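CRISPR-associated endoribonuclease Cse3 (Thermus thermophilus, PDB 2Y9H) cleaves CRISPR transcripts as an endoribonuclease of adaptive antiviral defence and keeps hold of the crRNA once it has been processed. Local coordinates at residues T8-N13 / A81-P86. Residues are numbered along the deposited sequence; the frame is centred on the assembly and turned at random.
Sequences TKLVLN and AQVFPP
Antiparallel pairing of strand 5-12 with the outermost strand 81-89 of a four-stranded sheet joins Leu10, Val11 and Leu12 to Val83, Gln82 and Ala81, and illustrates how a short edge pairing combines backbone hydrogen bonding with apolar contacts on one face. The axes of strand segments 8-12 and 81-83 approach to 4.6 Å, with 153° between their N-to-C directions. Val11 and Gln82 form the hydrogen-bonded pair: Val11 N donates to Gln82 O at 2.9 Å, a nearly straight bond (163° at the hydrogen). Non-hydrogen-bonded pairs flank it, Leu10 with Val83 and Leu12 with Ala81, their side chains on one face of the sheet. There Leu10 and Val83 extend alongside each other in a common direction, Leu10 CG being 3.9 Å from Val83 CG2. The two methyls of Val83 split their contacts: CG1, anti to its own backbone N (chi1 -179°), reaches Thr8 CG2 at 3.9 Å, whereas CG2 serves Leu10. The methyl of Ala81 touches Leu12 CD1 at 4.0 Å and Leu10 CB at 4.3 Å, both on the same side of it. Val11 and Gln82 point to the other face. Beyond the bridges, Pro86 CB comes within 3.7 Å of Thr8 OG1, a van der Waals contact; the hydroxyl has a weak hydrogen bond with Trp73 NE1. On its opposite edge strand 5-12 is bonded through Thr8 and Leu10 to Val65 and Val63 of strand 62-67, while the side chains of Leu10 and Leu12 pack on Val65 and Val63 respectively. The pairing lies about 17 Å, nearest atoms, from the bound RNA. Its chemistry implies that the backbone bond at Val11 ties the strands together at the centre of the three bridges, while Leu10, Leu12, Val83 and Ala81 add apolar contacts on one face.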
loop_
_atom_site.group_PDB
_atom_site.type_symbol
_atom_site.label_atom_id
_atom_site.label_comp_id
_atom_site.label_asym_id
_atom_site.label_seq_id
_atom_site.Cartn_x
_atom_site.Cartn_y
_atom_site.Cartn_z
ATOM N N THR A 8 -6.870 10.324 0.635
ATOM C CA THR A 8 -7.315 10.822 1.915
ATOM C C THR A 8 -6.181 10.718 2.904
ATOM O O THR A 8 -5.493 9.704 2.974
ATOM C CB THR A 8 -8.527 10.008 2.429
ATOM O OG1 THR A 8 -9.583 10.044 1.451
ATOM C CG2 THR A 8 -9.023 10.559 3.776
ATOM N N LYS A 9 -5.969 11.777 3.661
ATOM C CA LYS A 9 -4.982 11.710 4.706
ATOM C C LYS A 9 -5.660 11.664 6.069
ATOM O O LYS A 9 -6.383 12.596 6.467
ATOM C CB LYS A 9 -4.005 12.881 4.616
ATOM C CG LYS A 9 -2.853 12.826 5.626
ATOM C CD LYS A 9 -1.953 14.043 5.484
ATOM C CE LYS A 9 -1.031 14.217 6.685
ATOM N NZ LYS A 9 -0.172 15.428 6.541
ATOM N N LEU A 10 -5.417 10.565 6.779
ATOM C CA LEU A 10 -5.869 10.427 8.153
ATOM C C LEU A 10 -4.707 10.616 9.112
ATOM O O LEU A 10 -3.670 9.987 8.979
ATOM C CB LEU A 10 -6.537 9.065 8.379
ATOM C CG LEU A 10 -7.901 8.890 7.711
ATOM C CD1 LEU A 10 -7.742 8.459 6.270
ATOM C CD2 LEU A 10 -8.752 7.887 8.484
ATOM N N VAL A 11 -4.870 11.500 10.074
ATOM C CA VAL A 11 -3.870 11.580 11.103
ATOM C C VAL A 11 -4.536 10.979 12.309
ATOM O O VAL A 11 -5.501 11.530 12.842
ATOM C CB VAL A 11 -3.410 13.015 11.372
ATOM C CG1 VAL A 11 -2.148 12.989 12.184
ATOM C CG2 VAL A 11 -3.150 13.731 10.072
ATOM N N LEU A 12 -4.043 9.825 12.724
ATOM C CA LEU A 12 -4.720 9.089 13.771
ATOM C C LEU A 12 -4.384 9.612 15.167
ATOM O O LEU A 12 -3.252 9.997 15.445
ATOM C CB LEU A 12 -4.443 7.590 13.640
ATOM C CG LEU A 12 -5.472 6.895 12.743
ATOM C CD1 LEU A 12 -5.459 7.483 11.340
ATOM C CD2 LEU A 12 -5.255 5.393 12.713
ATOM N N ASN A 13 -5.391 9.636 16.032
ATOM C CA ASN A 13 -5.230 10.073 17.413
ATOM C C ASN A 13 -4.726 8.922 18.295
ATOM O O ASN A 13 -5.451 7.966 18.530
ATOM C CB ASN A 13 -6.576 10.593 17.914
ATOM C CG ASN A 13 -6.556 10.992 19.367
ATOM O OD1 ASN A 13 -5.593 10.738 20.090
ATOM N ND2 ASN A 13 -7.640 11.611 19.811
ATOM N N ALA A 81 -9.575 10.547 14.149
ATOM C CA ALA A 81 -8.495 11.166 13.418
ATOM C C ALA A 81 -8.832 12.558 12.940
ATOM O O ALA A 81 -9.960 12.837 12.539
ATOM C CB ALA A 81 -8.115 10.291 12.235
ATOM N N GLN A 82 -7.836 13.434 12.980
ATOM C CA GLN A 82 -7.908 14.668 12.222
ATOM C C GLN A 82 -7.795 14.230 10.786
ATOM O O GLN A 82 -6.830 13.576 10.406
ATOM C CB GLN A 82 -6.760 15.597 12.580
ATOM C CG GLN A 82 -6.566 16.750 11.604
ATOM C CD GLN A 82 -5.495 17.730 12.068
ATOM O OE1 GLN A 82 -4.324 17.371 12.230
ATOM N NE2 GLN A 82 -5.898 18.974 12.294
ATOM N N VAL A 83 -8.805 14.559 10.001
ATOM C CA VAL A 83 -8.861 14.148 8.610
ATOM C C VAL A 83 -9.198 15.358 7.774
ATOM O O VAL A 83 -10.155 16.059 8.047
ATOM C CB VAL A 83 -9.964 13.115 8.391
ATOM C CG1 VAL A 83 -10.004 12.668 6.926
ATOM C CG2 VAL A 83 -9.765 11.941 9.336
ATOM N N PHE A 84 -8.417 15.619 6.747
ATOM C CA PHE A 84 -8.755 16.730 5.886
ATOM C C PHE A 84 -9.562 16.235 4.715
ATOM O O PHE A 84 -9.427 15.084 4.304
ATOM C CB PHE A 84 -7.504 17.477 5.451
ATOM C CG PHE A 84 -6.820 18.177 6.578
ATOM C CD1 PHE A 84 -7.211 19.458 6.953
ATOM C CD2 PHE A 84 -5.810 17.539 7.293
ATOM C CE1 PHE A 84 -6.592 20.108 8.002
ATOM C CE2 PHE A 84 -5.183 18.178 8.346
ATOM C CZ PHE A 84 -5.574 19.469 8.703
ATOM N N PRO A 85 -10.421 17.106 4.185
ATOM C CA PRO A 85 -11.343 16.698 3.123
ATOM C C PRO A 85 -10.575 15.982 2.023
ATOM O O PRO A 85 -9.602 16.537 1.512
ATOM C CB PRO A 85 -11.890 18.028 2.608
ATOM C CG PRO A 85 -11.751 18.980 3.784
ATOM C CD PRO A 85 -10.504 18.549 4.494
ATOM N N PRO A 86 -10.990 14.748 1.687
ATOM C CA PRO A 86 -10.418 13.975 0.579
ATOM C C PRO A 86 -10.115 14.858 -0.624
ATOM O O PRO A 86 -10.756 15.882 -0.800
ATOM C CB PRO A 86 -11.532 12.985 0.226
ATOM C CG PRO A 86 -12.567 13.090 1.355
ATOM C CD PRO A 86 -12.007 13.977 2.418
#